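Side-chain contacts in molybdate-binding protein MolA (Haemophilus influenzae, PDB 3PSH), which binds molybdate and tungstate in the periplasm and serves the MolBCA ABC transporter in low-affinity molybdate import: residues Y93-S96 with E97-K100; A296-P299 with Q300-Q303. One frame throughout, in Å; residues are numbered along the deposited sequence.

Two local turns, one leading into a helix and one leaving a helix, lie on opposite sides of the centre of MolA. Interaction 1 (93-100) follows strand 87-91 of one parallel four-stranded sheet and starts helix 96-103; interaction 2 (296-303) follows helix 283-297 and leads toward helix 307-319. Their centres are 45 Å apart and their nearest atoms about 27 Å, so neither touches the other. Interaction 1 is near the ligand pocket without lining it: the side chain of A94 is about 9 Å from that of Y280, which binds molybdate, and about 13 Å from the ion itself. Interaction 2 lies away from that site.

Interaction 1: Y93-S96 with E97-K100; sequences YAPS and EMIK
The carbonyl oxygen of P95 is approached by two backbone amides of the following turn: N of I99 at 3.1 Å, in a nearly straight bond (N-H...O 168°), and N of M98 at 3.0 Å, in a weak, bent one. This is the opening of helix 96-103, with P95 at the N-cap position, and it illustrates how a strand-to-helix connection in a parallel α/β sheet domain becomes helical. The next rung follows at once, as N of K100 donates to O of S96 over 2.9 Å.

Two apolar side chains of this first turn reach back to A94. M98 starts with CG anti to its backbone N (chi1 170°) and runs extended from there, which brings its sulfur back along the connection: SD rests on the methyl CB of A94 at 3.8 Å and more loosely beside CD of the P95 ring. I99 reaches the same alanine with its longer branch. CG1 stands anti to the carbonyl carbon (chi1 -71°), and the terminal CD1 lies 4.2 Å from CB of A94 and 3.8 Å from O of A94. The buried methyl of A94 is thus touched by M98 through its sulfur and by I99 through its terminal CD1.

Outside the turn, P95 rests on N73, while Y93 packs against L72, L125 and Y280. Since Y280 binds molybdate, Y93 links this connection to a residue of the ligand pocket. Farther along the helix, the ammonium of K100 forms a salt bridge with D104, and the carbonyl of I99 accepts a hydrogen bond from S103. At its root K100 stays close to the first turn, with CB 3.4 Å from O of S96.

Interaction 2: A296-P299 with Q300-Q303; sequences ALYP and QRFQ
Q300 slants past P299: its chain bends at chi2 (-38°), folding the amide back so that NE2 comes to 3.9 Å from CG of P299, with CB almost as near.

At R301 the backbone takes over, N donating to O of Y298 at 2.9 Å from above the carbonyl plane. Its side chain runs alongside that of Y298, both pointing the same way, with CD 4.0 Å from CB of Y298 and NE lying obliquely near CD1; ring and guanidinium planes are 62° apart. Both ends are held by other parts of the chain, R301 through NH1, which forms a salt bridge with D177 and a hydrogen bond to O of R174, and the hydroxyl of Y298 by a hydrogen bond to O of G210.

The bond from R301 spans three residues, as in a 3-10 turn, and F302 repeats the spacing: its N donates to O of P299 at 3.1 Å. A short 3-10 segment thus follows the end of helix 283-297, where Y298 has already left helical geometry. The F302 ring turns an edge to O of Y298, 3.2 Å from CD2, and sets CE2 against CB of Y298. Beyond, this buried ring packs on L171 and R174 of helix 168-175.

In Q303, CG stands 3.4 Å from O of P299, and the bend at chi2 (-65°) turns the amide back the same way, leaving NE2 3.2 Å from that oxygen.

Interaction 1: Y93-S96 with E97-K100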
# COMPACT_ATOMS: atom_id res chain seq x y z
N TYR A 93 -13.09 -3.45 2.50
CA TYR A 93 -14.00 -3.00 3.53
C TYR A 93 -15.10 -2.11 2.95
O TYR A 93 -15.82 -1.40 3.71
CB TYR A 93 -13.15 -2.27 4.62
CG TYR A 93 -12.44 -1.00 4.16
CD1 TYR A 93 -13.14 0.24 4.11
CD2 TYR A 93 -11.09 -0.99 3.85
CE1 TYR A 93 -12.51 1.42 3.65
CE2 TYR A 93 -10.46 0.19 3.39
CZ TYR A 93 -11.15 1.39 3.33
OH TYR A 93 -10.54 2.55 2.96
N ALA A 94 -15.25 -2.09 1.60
CA ALA A 94 -16.36 -1.23 0.96
C ALA A 94 -17.67 -1.60 1.64
O ALA A 94 -17.95 -2.77 1.80
CB ALA A 94 -16.45 -1.45 -0.54
N PRO A 95 -18.45 -0.57 2.02
CA PRO A 95 -19.68 -0.97 2.75
C PRO A 95 -20.57 -1.91 1.88
O PRO A 95 -20.61 -1.79 0.62
CB PRO A 95 -20.42 0.33 2.91
CG PRO A 95 -19.27 1.46 2.93
CD PRO A 95 -18.17 0.88 2.08
N SER A 96 -21.28 -2.82 2.56
CA SER A 96 -22.19 -3.75 1.87
C SER A 96 -23.19 -2.92 1.06
O SER A 96 -23.54 -3.37 -0.06
CB SER A 96 -22.95 -4.61 2.89
OG SER A 96 -22.01 -5.40 3.57
N GLU A 97 -23.55 -1.72 1.54
CA GLU A 97 -24.57 -0.92 0.81
C GLU A 97 -24.05 -0.47 -0.56
O GLU A 97 -24.77 -0.37 -1.53
CB GLU A 97 -24.99 0.29 1.70
CG GLU A 97 -25.86 1.32 0.99
CD GLU A 97 -26.19 2.55 1.90
OE1 GLU A 97 -25.67 2.59 3.05
OE2 GLU A 97 -26.92 3.47 1.46
N MET A 98 -22.78 -0.19 -0.63
CA MET A 98 -22.10 0.30 -1.82
C MET A 98 -21.97 -0.86 -2.80
O MET A 98 -22.21 -0.67 -4.01
CB MET A 98 -20.70 0.82 -1.44
CG MET A 98 -19.85 1.11 -2.66
SD MET A 98 -18.15 1.58 -2.13
CE MET A 98 -17.29 1.70 -3.72
N ILE A 99 -21.48 -2.03 -2.33
CA ILE A 99 -21.39 -3.21 -3.22
C ILE A 99 -22.81 -3.53 -3.79
O ILE A 99 -22.95 -3.80 -4.99
CB ILE A 99 -20.84 -4.42 -2.44
CG1 ILE A 99 -19.37 -4.07 -2.20
CG2 ILE A 99 -21.03 -5.72 -3.25
CD1 ILE A 99 -18.59 -5.05 -1.20
N LYS A 100 -23.82 -3.49 -2.92
CA LYS A 100 -25.21 -3.77 -3.32
C LYS A 100 -25.67 -2.75 -4.38
O LYS A 100 -26.31 -3.17 -5.33
CB LYS A 100 -26.18 -3.79 -2.13
CG LYS A 100 -27.65 -4.19 -2.52
CD LYS A 100 -28.43 -4.40 -1.23
CE LYS A 100 -29.95 -4.68 -1.45
NZ LYS A 100 -30.62 -3.61 -2.27

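Interaction 2: A296-P299 with Q300-Q303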
# COMPACT_ATOMS: atom_id res chain seq x y z
N ALA A 296 18.95 2.54 5.38
CA ALA A 296 18.91 3.75 6.15
C ALA A 296 19.32 3.46 7.60
O ALA A 296 19.95 4.27 8.26
CB ALA A 296 17.47 4.42 6.05
N LEU A 297 18.87 2.33 8.13
CA LEU A 297 18.99 2.07 9.57
C LEU A 297 20.28 1.21 9.80
O LEU A 297 20.82 1.30 10.94
CB LEU A 297 17.82 1.21 10.11
CG LEU A 297 16.44 1.86 9.96
CD1 LEU A 297 15.40 0.85 10.54
CD2 LEU A 297 16.38 3.26 10.63
N TYR A 298 20.71 0.39 8.80
CA TYR A 298 21.96 -0.41 8.93
C TYR A 298 22.81 -0.19 7.76
O TYR A 298 23.15 -1.13 7.05
CB TYR A 298 21.65 -1.90 9.07
CG TYR A 298 20.69 -2.23 10.24
CD1 TYR A 298 21.20 -2.64 11.50
CD2 TYR A 298 19.29 -2.07 10.09
CE1 TYR A 298 20.29 -2.92 12.56
CE2 TYR A 298 18.42 -2.38 11.13
CZ TYR A 298 18.94 -2.77 12.40
OH TYR A 298 18.19 -3.05 13.54
N PRO A 299 23.27 1.10 7.56
CA PRO A 299 24.05 1.35 6.30
C PRO A 299 25.31 0.46 6.14
O PRO A 299 25.64 0.05 5.03
CB PRO A 299 24.45 2.79 6.43
CG PRO A 299 24.39 3.11 8.02
CD PRO A 299 23.13 2.30 8.40
N GLN A 300 25.95 0.10 7.26
CA GLN A 300 27.22 -0.63 7.18
C GLN A 300 27.00 -2.07 6.85
O GLN A 300 27.98 -2.81 6.70
CB GLN A 300 27.93 -0.52 8.54
CG GLN A 300 28.31 0.97 8.89
CD GLN A 300 28.77 1.74 7.62
OE1 GLN A 300 29.52 1.22 6.74
NE2 GLN A 300 28.25 3.02 7.49
N ARG A 301 25.71 -2.50 6.74
CA ARG A 301 25.46 -3.92 6.38
C ARG A 301 25.06 -4.05 4.94
O ARG A 301 24.89 -5.21 4.49
CB ARG A 301 24.40 -4.64 7.21
CG ARG A 301 24.71 -4.73 8.68
CD ARG A 301 23.49 -5.37 9.50
NE ARG A 301 23.89 -5.41 10.90
CZ ARG A 301 23.59 -6.43 11.72
NH1 ARG A 301 22.92 -7.46 11.27
NH2 ARG A 301 24.01 -6.50 13.00
N PHE A 302 24.92 -2.90 4.21
CA PHE A 302 24.36 -2.91 2.88
C PHE A 302 25.17 -2.11 1.84
O PHE A 302 24.62 -1.64 0.87
CB PHE A 302 22.87 -2.44 2.93
CG PHE A 302 22.00 -3.41 3.67
CD1 PHE A 302 21.60 -4.64 3.07
CD2 PHE A 302 21.62 -3.12 5.02
CE1 PHE A 302 20.76 -5.57 3.81
CE2 PHE A 302 20.78 -4.05 5.76
CZ PHE A 302 20.35 -5.29 5.12
N GLN A 303 26.46 -1.88 2.09
CA GLN A 303 27.21 -1.01 1.16
C GLN A 303 27.38 -1.50 -0.23
O GLN A 303 27.48 -0.69 -1.15
CB GLN A 303 28.59 -0.69 1.85
CG GLN A 303 28.50 0.22 3.11
CD GLN A 303 28.01 1.62 2.85
OE1 GLN A 303 28.15 2.18 1.74
NE2 GLN A 303 27.57 2.27 3.89